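Local structure of beta-1,4-exocellulase (Thermobifida fusca, 4AVO) at residues Val38-Ile43 with Ile77-Tyr82; Asn225-Ser230 with Thr288-Trp293; Arg320-Asn325 with Gly388-Gly393; Glu363-Asp368 with Ala398-His403. The protein degrades cellulose as a family 6 cellobiohydrolase, probably by hydrolysing its beta-1,4-glycosidic links, and is represented here by its catalytic domain. The protein carries 1 engineered substitution. All coordinates share one frame; numbering follows the deposited sequence. Where two conformers were deposited one is given.

Interaction 1: residues Val38-Ile43 with Ile77-Tyr82. With BGC (beta-D-glucopyranose), chain B; BGC (beta-D-glucopyranose), chain C.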
# COMPACT_ATOMS: atom_id res chain seq x y z
N VAL A 38 -2.44 11.34 -0.09
CA VAL A 38 -2.48 12.03 -1.38
C VAL A 38 -1.39 11.45 -2.28
O VAL A 38 -0.21 11.48 -1.93
CB VAL A 38 -2.28 13.55 -1.18
CG1 VAL A 38 -2.08 14.26 -2.52
CG2 VAL A 38 -3.48 14.15 -0.42
N TRP A 39 -1.78 10.94 -3.44
CA TRP A 39 -0.83 10.26 -4.32
C TRP A 39 -0.29 11.19 -5.39
O TRP A 39 -1.06 11.89 -6.06
CB TRP A 39 -1.47 9.05 -4.99
CG TRP A 39 -1.79 7.90 -4.06
CD1 TRP A 39 -2.65 7.93 -2.99
CD2 TRP A 39 -1.31 6.56 -4.15
NE1 TRP A 39 -2.70 6.69 -2.39
CE2 TRP A 39 -1.89 5.83 -3.09
CE3 TRP A 39 -0.42 5.91 -5.03
CZ2 TRP A 39 -1.63 4.47 -2.88
CZ3 TRP A 39 -0.17 4.55 -4.82
CH2 TRP A 39 -0.77 3.85 -3.75
N LEU A 40 1.02 11.20 -5.53
CA LEU A 40 1.65 11.94 -6.62
C LEU A 40 2.03 10.94 -7.71
O LEU A 40 3.17 10.50 -7.80
CB LEU A 40 2.86 12.73 -6.11
CG LEU A 40 2.54 13.85 -5.10
CD1 LEU A 40 3.82 14.52 -4.63
CD2 LEU A 40 1.58 14.89 -5.67
N ASP A 41 1.04 10.56 -8.52
CA ASP A 41 1.16 9.45 -9.46
C ASP A 41 1.75 9.84 -10.82
O ASP A 41 1.96 8.98 -11.68
CB ASP A 41 -0.20 8.77 -9.64
CG ASP A 41 -1.23 9.67 -10.32
OD1 ASP A 41 -1.04 10.91 -10.35
OD2 ASP A 41 -2.24 9.14 -10.83
N ARG A 42 2.00 11.13 -11.00
CA ARG A 42 2.55 11.67 -12.25
C ARG A 42 3.32 12.94 -11.93
O ARG A 42 3.09 13.56 -10.89
CB ARG A 42 1.43 12.06 -13.22
CG ARG A 42 0.53 10.94 -13.68
CD ARG A 42 -0.23 11.36 -14.93
NE ARG A 42 0.67 11.37 -16.08
CZ ARG A 42 0.29 11.48 -17.35
NH1 ARG A 42 -1.00 11.59 -17.66
NH2 ARG A 42 1.22 11.47 -18.30
N ILE A 43 4.22 13.33 -12.82
CA ILE A 43 4.88 14.63 -12.71
C ILE A 43 3.84 15.75 -12.67
O ILE A 43 3.96 16.69 -11.88
CB ILE A 43 5.92 14.85 -13.84
CG1 ILE A 43 7.15 13.97 -13.59
CG2 ILE A 43 6.34 16.31 -13.91
CD1 ILE A 43 7.98 13.69 -14.84
N ILE A 77 0.02 14.96 7.23
CA ILE A 77 -0.45 14.63 5.89
C ILE A 77 0.41 13.50 5.32
O ILE A 77 1.63 13.51 5.49
CB ILE A 77 -0.45 15.87 4.94
CG1 ILE A 77 -0.96 15.51 3.54
CG2 ILE A 77 0.93 16.54 4.88
CD1 ILE A 77 -1.19 16.73 2.64
N GLN A 78 -0.22 12.54 4.65
CA GLN A 78 0.50 11.47 3.98
C GLN A 78 0.54 11.73 2.48
O GLN A 78 -0.49 12.00 1.86
CB GLN A 78 -0.16 10.11 4.26
CG GLN A 78 -0.04 9.66 5.71
CD GLN A 78 -0.86 8.42 6.00
OE1 GLN A 78 -1.86 8.48 6.72
NE2 GLN A 78 -0.45 7.29 5.44
N VAL A 79 1.75 11.65 1.92
CA VAL A 79 1.97 11.89 0.50
C VAL A 79 2.65 10.65 -0.08
O VAL A 79 3.68 10.23 0.43
CB VAL A 79 2.86 13.14 0.28
CG1 VAL A 79 3.13 13.38 -1.21
CG2 VAL A 79 2.21 14.37 0.91
N VAL A 80 2.07 10.09 -1.14
CA VAL A 80 2.62 8.87 -1.73
C VAL A 80 3.49 9.21 -2.93
O VAL A 80 3.05 9.85 -3.89
CB VAL A 80 1.51 7.87 -2.16
CG1 VAL A 80 2.13 6.52 -2.55
CG2 VAL A 80 0.50 7.68 -1.03
N ILE A 81 4.75 8.80 -2.84
CA ILE A 81 5.73 8.99 -3.90
C ILE A 81 5.61 7.75 -4.77
O ILE A 81 5.93 6.65 -4.32
CB ILE A 81 7.16 9.14 -3.31
CG1 ILE A 81 7.19 10.25 -2.25
CG2 ILE A 81 8.21 9.34 -4.42
CD1 ILE A 81 6.72 11.65 -2.74
N TYR A 82 5.13 7.93 -6.00
CA TYR A 82 4.73 6.80 -6.82
C TYR A 82 4.90 7.09 -8.31
O TYR A 82 3.92 7.26 -9.05
CB TYR A 82 3.27 6.42 -6.49
CG TYR A 82 2.79 5.15 -7.15
CD1 TYR A 82 3.38 3.92 -6.86
CD2 TYR A 82 1.72 5.17 -8.05
CE1 TYR A 82 2.94 2.75 -7.45
CE2 TYR A 82 1.26 4.00 -8.65
CZ TYR A 82 1.88 2.80 -8.35
OH TYR A 82 1.45 1.64 -8.93
C2 BGC B . -2.88 4.34 -9.37
C3 BGC B . -2.72 5.84 -9.13
C4 BGC B . -3.62 6.31 -7.99
C5 BGC B . -3.43 5.40 -6.77
C6 BGC B . -4.38 5.74 -5.63
C1 BGC B . -2.71 3.52 -8.08
O2 BGC B . -1.94 3.94 -10.35
O3 BGC B . -3.01 6.56 -10.30
O4 BGC B . -3.29 7.64 -7.68
O5 BGC B . -3.63 4.04 -7.13
O6 BGC B . -5.71 5.41 -5.99
C2 BGC C . -2.54 -1.31 -6.70
C3 BGC C . -3.26 -0.06 -7.25
C4 BGC C . -2.40 1.20 -7.31
C5 BGC C . -0.94 0.76 -7.46
C6 BGC C . -0.23 0.80 -6.11
C1 BGC C . -1.23 -1.69 -7.41
O2 BGC C . -3.45 -2.36 -6.92
O3 BGC C . -4.41 0.21 -6.47
O4 BGC C . -2.87 2.09 -8.34
O5 BGC C . -0.75 -0.52 -8.07
O6 BGC C . -0.54 -0.36 -5.38
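Val38 and Leu40 turn their backbone polar groups to strand 75-81, so that strand 38-40 runs parallel to it as one edge of the distorted beta/alpha barrel of glycoside hydrolase family 6. Three hydrogen bonds hold the pair: Val38 N to Gln78 O (2.8 Å), Val80 N to Val38 O, and Leu40 N to Val80 O (2.9 Å). Val80 is gripped through both its N-H and its carbonyl. Leu40 CD1 meets Val79 CG1 at 3.7 Å on the sheet face that helix 103-119 covers. On the other face, Trp39 is sandwiched: with CG opposite the carbonyl carbon and beside the backbone N (chi1 -69°), its indole lies along Val80, whose CG2 sits 3.5 Å from the centroid of the five-membered ring, almost on the ring normal, while C6 of the chain B glucose lies over the opposite face. The indole edge points into the face of Tyr82, a T-shaped pair with planes 85° apart and centroids of the Trp39 six-membered ring and the Tyr82 ring separated by 5.2 Å. Trp39 NE1 donates to Val352 O, which helps to fix the ring's rotation. With a leucine here, the sugar would probably lose its flat platform, Tyr82 its edge partner and Val352 O its N-H mate. Asp41, bonded also to Thr53, adds a polar hold: its OD2 accepts a hydrogen bond from O3 of that glucose at 2.7 Å.

Interaction 2: residues Asn225-Ser230 with Thr288-Trp293. With BGC (beta-D-glucopyranose), chain D; BGC (beta-D-glucopyranose), chain C.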
# COMPACT_ATOMS: atom_id res chain seq x y z
N ASN A 225 0.65 -3.69 3.23
CA ASN A 225 -0.75 -3.80 2.79
C ASN A 225 -1.27 -2.63 1.95
O ASN A 225 -2.48 -2.50 1.75
CB ASN A 225 -1.66 -4.07 4.01
CG ASN A 225 -2.87 -4.94 3.68
OD1 ASN A 225 -3.96 -4.75 4.24
ND2 ASN A 225 -2.69 -5.91 2.79
N THR A 226 -0.37 -1.79 1.43
CA THR A 226 -0.81 -0.62 0.67
C THR A 226 -1.56 -1.08 -0.57
O THR A 226 -1.05 -1.89 -1.35
CB THR A 226 0.35 0.31 0.26
OG1 THR A 226 1.08 0.70 1.43
CG2 THR A 226 -0.19 1.55 -0.44
N ALA A 227 -2.79 -0.58 -0.71
CA ALA A 227 -3.67 -0.94 -1.82
C ALA A 227 -3.96 -2.45 -1.90
O ALA A 227 -4.33 -2.96 -2.95
CB ALA A 227 -3.14 -0.40 -3.15
N ASN A 228 -3.80 -3.14 -0.78
CA ASN A 228 -4.16 -4.56 -0.72
C ASN A 228 -5.24 -4.83 0.33
O ASN A 228 -5.81 -3.89 0.90
CB ASN A 228 -2.92 -5.45 -0.56
CG ASN A 228 -3.07 -6.80 -1.23
OD1 ASN A 228 -2.56 -7.03 -2.33
ND2 ASN A 228 -3.80 -7.70 -0.59
N TYR A 229 -5.52 -6.10 0.58
CA TYR A 229 -6.71 -6.53 1.32
C TYR A 229 -6.40 -7.54 2.44
O TYR A 229 -7.31 -8.10 3.04
CB TYR A 229 -7.72 -7.16 0.35
CG TYR A 229 -8.10 -6.28 -0.82
CD1 TYR A 229 -7.30 -6.21 -1.97
CD2 TYR A 229 -9.27 -5.53 -0.77
CE1 TYR A 229 -7.66 -5.39 -3.04
CE2 TYR A 229 -9.64 -4.71 -1.84
CZ TYR A 229 -8.84 -4.64 -2.96
OH TYR A 229 -9.22 -3.84 -4.00
N SER A 230 -5.11 -7.77 2.71
CA SER A 230 -4.75 -8.79 3.70
C SER A 230 -5.23 -8.36 5.08
O SER A 230 -5.17 -7.18 5.44
CB SER A 230 -3.25 -9.07 3.68
OG SER A 230 -2.89 -9.70 2.46
N THR A 288 -5.16 -0.02 6.20
CA THR A 288 -6.40 -0.70 6.57
C THR A 288 -7.59 -0.15 5.79
O THR A 288 -8.75 -0.32 6.18
CB THR A 288 -6.66 -0.60 8.09
OG1 THR A 288 -6.66 0.78 8.48
CG2 THR A 288 -5.58 -1.34 8.87
N SER A 289 -7.31 0.51 4.67
CA SER A 289 -8.36 1.13 3.88
C SER A 289 -9.41 0.15 3.41
O SER A 289 -10.58 0.51 3.32
CB SER A 289 -7.76 1.85 2.67
OG SER A 289 -6.93 0.97 1.94
N ARG A 290 -9.00 -1.08 3.09
CA ARG A 290 -9.92 -2.02 2.44
C ARG A 290 -9.81 -3.46 2.96
O ARG A 290 -10.11 -4.41 2.24
CB ARG A 290 -9.71 -1.99 0.92
CG ARG A 290 -9.90 -0.60 0.32
CD ARG A 290 -9.77 -0.60 -1.19
NE ARG A 290 -8.47 -1.09 -1.64
CZ ARG A 290 -8.07 -1.07 -2.91
NH1 ARG A 290 -8.85 -0.56 -3.85
NH2 ARG A 290 -6.88 -1.55 -3.23
N ASN A 291 -9.42 -3.62 4.22
CA ASN A 291 -9.16 -4.96 4.74
C ASN A 291 -10.05 -5.39 5.92
O ASN A 291 -9.72 -6.33 6.64
CB ASN A 291 -7.67 -5.13 5.08
CG ASN A 291 -7.29 -4.49 6.41
OD1 ASN A 291 -7.99 -3.62 6.94
ND2 ASN A 291 -6.18 -4.95 6.97
N GLY A 292 -11.17 -4.70 6.12
CA GLY A 292 -12.07 -5.01 7.24
C GLY A 292 -12.80 -6.33 7.09
O GLY A 292 -13.05 -7.02 8.09
N TRP A 293 -13.14 -6.69 5.85
CA TRP A 293 -13.85 -7.92 5.54
C TRP A 293 -15.08 -8.13 6.44
O TRP A 293 -15.25 -9.20 7.04
CB TRP A 293 -12.91 -9.13 5.60
CG TRP A 293 -11.89 -9.14 4.49
CD1 TRP A 293 -10.57 -8.84 4.59
CD2 TRP A 293 -12.13 -9.46 3.11
NE1 TRP A 293 -9.96 -8.95 3.36
CE2 TRP A 293 -10.90 -9.33 2.43
CE3 TRP A 293 -13.27 -9.84 2.38
CZ2 TRP A 293 -10.76 -9.57 1.06
CZ3 TRP A 293 -13.13 -10.07 1.01
CH2 TRP A 293 -11.89 -9.94 0.36
C2 BGC D . 0.65 -5.99 -8.13
C3 BGC D . 0.59 -4.45 -8.02
C4 BGC D . -0.31 -3.96 -6.87
C5 BGC D . 0.07 -4.77 -5.60
C6 BGC D . -0.88 -4.54 -4.44
C1 BGC D . 0.95 -6.65 -6.79
O2 BGC D . 1.61 -6.42 -9.08
O3 BGC D . 0.10 -3.91 -9.22
O4 BGC D . -0.23 -2.53 -6.67
O5 BGC D . 0.04 -6.17 -5.83
O6 BGC D . -0.39 -5.24 -3.32
C2 BGC C . -2.54 -1.31 -6.70
C3 BGC C . -3.26 -0.06 -7.25
C4 BGC C . -2.40 1.20 -7.31
C5 BGC C . -0.94 0.76 -7.46
C6 BGC C . -0.23 0.80 -6.11
C1 BGC C . -1.23 -1.69 -7.41
O2 BGC C . -3.45 -2.36 -6.92
O3 BGC C . -4.41 0.21 -6.47
O4 BGC C . -2.87 2.09 -8.34
O5 BGC C . -0.75 -0.52 -8.07
O6 BGC C . -0.54 -0.36 -5.38
O HOH W 1 -6.24 -1.16 0.15
O HOH W 2 -6.40 -2.53 3.20
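Tyr229 and Arg290 bury the most surface, and they do so face on: the phenol OH sits 3.1 Å above the guanidinium plane of Arg290, over its centre, with ring and guanidinium only 18° from parallel. Both polar ends then reach Asp359, the predicted proton acceptor, Tyr229 OH by a hydrogen bond and Arg290 NH2 by a salt bridge, so the pair probably helps to place that carboxylate. NH2 also makes a weak bond to Ala227 O, in the guanidinium plane, and NE donates to a water that in turn donates to Asn228 O and Ser289 OG. The bend of the arginine chain at chi3 (-59°) lets its head lie across the tyrosine. These loops follow strands 221-224 and 283-287, adjacent parallel strands of the barrel, and the first opens with a type II beta turn, Asn225 to Asn228, that brings Ala227 CB within 3.4 Å of O6 of the chain C glucose. The backbone of Tyr229 is held too: Trp293 NE1 donates to Tyr229 O at 2.8 Å, the acceptor lying close to the indole plane. Asn291, two residues before Trp293, uses ND2 to hold Ser230 O (2.9 Å), in its own amide plane, and the same ND2 reaches Thr232 OG1.

Interaction 3: residues Arg320-Asn325 with Gly388-Gly393. With BGC (beta-D-glucopyranose), chain E.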
# COMPACT_ATOMS: atom_id res chain seq x y z
N ARG A 320 -10.81 -13.85 0.06
CA ARG A 320 -10.35 -13.99 -1.32
C ARG A 320 -10.15 -15.45 -1.72
O ARG A 320 -9.93 -16.31 -0.88
CB ARG A 320 -9.07 -13.20 -1.55
CG ARG A 320 -9.30 -11.71 -1.48
CD ARG A 320 -8.02 -10.97 -1.70
NE ARG A 320 -7.19 -10.95 -0.50
CZ ARG A 320 -5.99 -10.38 -0.44
NH1 ARG A 320 -5.47 -9.80 -1.52
NH2 ARG A 320 -5.31 -10.40 0.70
N ILE A 321 -10.22 -15.72 -3.02
CA ILE A 321 -9.98 -17.07 -3.53
C ILE A 321 -8.53 -17.48 -3.29
O ILE A 321 -8.25 -18.63 -2.94
CB ILE A 321 -10.33 -17.18 -5.04
CG1 ILE A 321 -11.80 -16.83 -5.26
CG2 ILE A 321 -10.04 -18.60 -5.56
CD1 ILE A 321 -12.14 -16.43 -6.70
N HIS A 322 -7.62 -16.51 -3.46
CA HIS A 322 -6.19 -16.75 -3.34
C HIS A 322 -5.54 -15.46 -2.83
O HIS A 322 -5.99 -14.37 -3.18
CB HIS A 322 -5.60 -17.14 -4.70
CG HIS A 322 -4.20 -17.65 -4.64
ND1 HIS A 322 -3.10 -16.83 -4.75
CD2 HIS A 322 -3.71 -18.90 -4.47
CE1 HIS A 322 -2.00 -17.55 -4.65
NE2 HIS A 322 -2.34 -18.81 -4.48
N PRO A 323 -4.49 -15.57 -1.99
CA PRO A 323 -3.91 -14.34 -1.43
C PRO A 323 -3.26 -13.44 -2.49
O PRO A 323 -3.07 -12.24 -2.25
CB PRO A 323 -2.86 -14.86 -0.44
CG PRO A 323 -2.59 -16.27 -0.84
CD PRO A 323 -3.86 -16.79 -1.45
N GLY A 324 -2.95 -14.01 -3.65
CA GLY A 324 -2.38 -13.26 -4.78
C GLY A 324 -3.38 -12.47 -5.62
O GLY A 324 -2.99 -11.79 -6.57
N ASN A 325 -4.67 -12.57 -5.28
CA ASN A 325 -5.70 -11.80 -5.98
C ASN A 325 -5.72 -10.37 -5.44
O ASN A 325 -6.26 -10.12 -4.36
CB ASN A 325 -7.08 -12.46 -5.83
CG ASN A 325 -7.25 -13.72 -6.69
OD1 ASN A 325 -8.29 -14.39 -6.63
ND2 ASN A 325 -6.23 -14.04 -7.49
N GLY A 388 -2.35 -19.29 -8.25
CA GLY A 388 -2.84 -20.66 -8.15
C GLY A 388 -3.79 -21.06 -9.26
O GLY A 388 -4.63 -21.93 -9.05
N ASN A 389 -3.66 -20.43 -10.43
CA ASN A 389 -4.57 -20.64 -11.56
C ASN A 389 -6.05 -20.50 -11.20
O ASN A 389 -6.89 -21.33 -11.56
CB ASN A 389 -4.29 -21.98 -12.25
CG ASN A 389 -2.98 -21.98 -13.00
OD1 ASN A 389 -2.77 -21.19 -13.93
ND2 ASN A 389 -2.08 -22.87 -12.61
N ASN A 390 -6.36 -19.43 -10.47
CA ASN A 390 -7.69 -19.17 -9.94
C ASN A 390 -8.37 -17.99 -10.64
O ASN A 390 -7.68 -17.14 -11.22
CB ASN A 390 -7.60 -18.90 -8.43
CG ASN A 390 -7.44 -20.17 -7.62
OD1 ASN A 390 -8.28 -21.06 -7.66
ND2 ASN A 390 -6.35 -20.26 -6.86
N PRO A 391 -9.72 -17.95 -10.61
CA PRO A 391 -10.39 -16.71 -11.02
C PRO A 391 -9.82 -15.50 -10.27
O PRO A 391 -9.35 -15.65 -9.13
CB PRO A 391 -11.84 -16.96 -10.59
CG PRO A 391 -12.00 -18.44 -10.71
CD PRO A 391 -10.68 -19.02 -10.28
N SER A 392 -9.85 -14.34 -10.91
CA SER A 392 -9.21 -13.12 -10.39
C SER A 392 -9.87 -12.56 -9.13
O SER A 392 -9.21 -11.89 -8.32
CB SER A 392 -9.22 -12.04 -11.48
OG SER A 392 -10.55 -11.63 -11.75
N GLY A 393 -11.17 -12.80 -8.97
CA GLY A 393 -11.95 -12.21 -7.88
C GLY A 393 -12.24 -10.72 -8.04
O GLY A 393 -12.76 -10.08 -7.13
C2 BGC E . 5.03 -15.05 -4.98
C3 BGC E . 4.47 -13.66 -4.68
C4 BGC E . 2.94 -13.66 -4.73
C5 BGC E . 2.36 -14.83 -3.92
C6 BGC E . 0.84 -14.96 -4.02
C1 BGC E . 4.34 -16.12 -4.12
O2 BGC E . 6.42 -15.06 -4.71
O3 BGC E . 4.98 -12.73 -5.61
O4 BGC E . 2.49 -12.46 -4.14
O5 BGC E . 2.95 -16.05 -4.32
O6 BGC E . 0.47 -15.14 -5.37
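The His322 imidazole lies between the two loops: Gly388 N stands 3.8 Å above one face of its ring, displaced toward the rim, and Pro323 CD covers the opposite face. Gly324 CA and O6 of the chain E glucose lie at its edge, O6 being 3.5 Å from His322 CE1. The side chain of Asn390 crosses that of His322 at about a right angle, its amide plane turned 36° from the ring, and sets ND2 3.8 Å from His322 CD2. With CG anti to the backbone N (chi1 -169°), the imidazole is carried out toward Gly388, and Gly324 N steadies it by donating to His322 ND1 at 3.0 Å from outside the ring plane. That bond sits on a type I beta turn from His322 to Asn325, in the loop that follows helix 308-315 and lines the bound glycan. A CB on Gly388 would press on His322 CD2. The facing loop also carries Asn389, a calcium ligand in another structure of this protein but without metal here. Next to His322, Ile321 CG2 touches Asn390 CG at 3.7 Å, while its CD1 reaches Pro391 CB at 3.9 Å. Within the same loop, Arg320 NH1 donates to Asn325 O.

Interaction 4: residues Glu363-Asp368 with Ala398-His403. With BGC (beta-D-glucopyranose), chain B.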
# COMPACT_ATOMS: atom_id res chain seq x y z
N GLU A 363 -11.21 -3.82 -18.46
CA GLU A 363 -11.12 -3.98 -19.91
C GLU A 363 -10.15 -2.95 -20.47
O GLU A 363 -9.59 -2.15 -19.72
CB GLU A 363 -12.51 -3.83 -20.55
CG GLU A 363 -13.09 -2.42 -20.47
CD GLU A 363 -14.61 -2.40 -20.55
OE1 GLU A 363 -15.17 -2.95 -21.51
OE2 GLU A 363 -15.23 -1.84 -19.63
N GLU A 364 -9.96 -2.96 -21.79
CA GLU A 364 -9.15 -1.94 -22.46
C GLU A 364 -9.84 -0.59 -22.42
O GLU A 364 -10.97 -0.45 -22.90
CB GLU A 364 -8.90 -2.32 -23.93
CG GLU A 364 -8.15 -3.63 -24.12
CD GLU A 364 -6.64 -3.45 -24.10
OE1 GLU A 364 -6.16 -2.33 -23.83
OE2 GLU A 364 -5.93 -4.46 -24.35
N ILE A 365 -9.17 0.39 -21.83
CA ILE A 365 -9.65 1.77 -21.82
C ILE A 365 -8.50 2.70 -22.20
O ILE A 365 -7.49 2.77 -21.49
CB ILE A 365 -10.25 2.20 -20.45
CG1 ILE A 365 -11.28 1.18 -19.95
CG2 ILE A 365 -10.86 3.60 -20.55
CD1 ILE A 365 -11.82 1.43 -18.54
N PRO A 366 -8.64 3.42 -23.34
CA PRO A 366 -7.58 4.29 -23.81
C PRO A 366 -7.29 5.38 -22.79
O PRO A 366 -8.21 5.93 -22.18
CB PRO A 366 -8.15 4.89 -25.10
CG PRO A 366 -9.26 3.98 -25.49
CD PRO A 366 -9.83 3.49 -24.20
N ASN A 367 -6.00 5.66 -22.59
CA ASN A 367 -5.59 6.66 -21.61
C ASN A 367 -4.18 7.17 -21.92
O ASN A 367 -3.44 6.54 -22.67
CB ASN A 367 -5.61 6.06 -20.20
CG ASN A 367 -4.56 4.98 -20.01
OD1 ASN A 367 -3.44 5.27 -19.59
ND2 ASN A 367 -4.91 3.74 -20.34
N ASP A 368 -3.84 8.31 -21.32
CA ASP A 368 -2.52 8.92 -21.48
C ASP A 368 -1.66 8.79 -20.20
O ASP A 368 -0.69 9.53 -20.02
CB ASP A 368 -2.65 10.39 -21.90
CG ASP A 368 -3.35 11.25 -20.84
OD1 ASP A 368 -3.66 10.75 -19.74
OD2 ASP A 368 -3.58 12.45 -21.12
N ALA A 398 -14.84 -2.03 -13.97
CA ALA A 398 -13.92 -1.19 -13.21
C ALA A 398 -13.23 -0.18 -14.12
O ALA A 398 -12.84 -0.53 -15.24
CB ALA A 398 -12.88 -2.06 -12.54
N PRO A 399 -13.05 1.07 -13.64
CA PRO A 399 -12.34 2.05 -14.44
C PRO A 399 -10.83 1.94 -14.23
O PRO A 399 -10.36 1.11 -13.46
CB PRO A 399 -12.87 3.38 -13.88
CG PRO A 399 -13.09 3.09 -12.43
CD PRO A 399 -13.54 1.63 -12.36
N ILE A 400 -10.08 2.78 -14.94
CA ILE A 400 -8.62 2.83 -14.84
C ILE A 400 -8.20 3.02 -13.38
O ILE A 400 -8.91 3.67 -12.60
CB ILE A 400 -8.08 3.96 -15.74
CG1 ILE A 400 -8.34 3.62 -17.21
CG2 ILE A 400 -6.59 4.22 -15.50
CD1 ILE A 400 -8.28 4.82 -18.12
N SER A 401 -7.06 2.44 -13.00
CA SER A 401 -6.56 2.56 -11.62
C SER A 401 -6.53 4.02 -11.18
O SER A 401 -6.11 4.90 -11.93
CB SER A 401 -5.18 1.93 -11.47
OG SER A 401 -4.22 2.57 -12.29
N GLY A 402 -7.00 4.26 -9.96
CA GLY A 402 -7.02 5.60 -9.39
C GLY A 402 -8.29 6.38 -9.72
O GLY A 402 -8.60 7.37 -9.07
N HIS A 403 -9.02 5.93 -10.75
CA HIS A 403 -10.28 6.56 -11.12
C HIS A 403 -11.39 6.13 -10.17
O HIS A 403 -11.34 5.04 -9.58
CB HIS A 403 -10.66 6.23 -12.56
CG HIS A 403 -9.71 6.78 -13.59
ND1 HIS A 403 -10.15 7.37 -14.76
CD2 HIS A 403 -8.36 6.83 -13.62
CE1 HIS A 403 -9.10 7.74 -15.47
NE2 HIS A 403 -8.00 7.43 -14.80
C2 BGC B . -2.88 4.34 -9.37
C3 BGC B . -2.72 5.84 -9.13
C4 BGC B . -3.62 6.31 -7.99
C5 BGC B . -3.43 5.40 -6.77
C6 BGC B . -4.38 5.74 -5.63
C1 BGC B . -2.71 3.52 -8.08
O2 BGC B . -1.94 3.94 -10.35
O3 BGC B . -3.01 6.56 -10.30
O4 BGC B . -3.29 7.64 -7.68
O5 BGC B . -3.63 4.04 -7.13
O6 BGC B . -5.71 5.41 -5.99
O HOH W 3 -14.79 -0.75 -17.18
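Ile365 and Ile400 both hold CG1 beside the backbone N and opposite the carbonyl carbon (chi1 -51° and -66°), which leaves CG2 of the first directed at the end of the second. Asn367 instead has its amide between its own N and carbonyl carbon, a chi1 of 68° that folds it back over its own segment toward Ile365 O. Ile400 CD1 is wedged between two neighbours, 3.7 Å from Ile365 CG2 and 3.6 Å from Asn367 CB. Ile365 CD1 extends along segment 398-403 to within 4.0 Å of Ala398 O. The amide of Asn367 also ties its own segment together: ND2 donates to Ile365 O at 3.0 Å, a straight bond in the amide plane, and ND2 also donates to Lys371 O, while OD1 accepts from Glu369 N. Both segments belong to the long loop between strand 346-350 and the final helix, 406-414, and the second bends in a type II beta turn from Ile400 to His403, closed by His403 N to Ile400 O. That turn brings Ser401 and Gly402 against the bound glycan; Ser401 OG takes a weak hydrogen bond from O2 of the chain B glucose (3.3 Å). A valine in place of Asn367 would probably leave Ile365 O, Lys371 O and Glu369 N without their mate and let this segment shift against Ile400. At the far end a water joins the two segments, donating to Glu363 OE2 at 2.7 Å and to Ala398 O at 2.8 Å.

In the fold
From the N terminus, interaction 1 closes first, pairing strand 38-40 with strand 75-81 around helices 44-47 and 59-70. Interaction 2 follows in series, joining the loops after strands 221-224 and 283-287. Interactions 3 and 4 come last and cross, since 363-368 falls between 320-325 and 388-393, while 398-403 follows both; together they bind the long loop before helix 406-414 to itself and to the loop after helix 308-315. Bound sugars link the set: interactions 1 and 2 share the chain C glucose, 1 and 4 the chain B glucose. Direct touches include Trp39 on Thr226, Arg42 with Asp368 (a long, weak ion pair), Ser230 with Arg320 (a weak hydrogen bond), and Trp293 packed on Arg320.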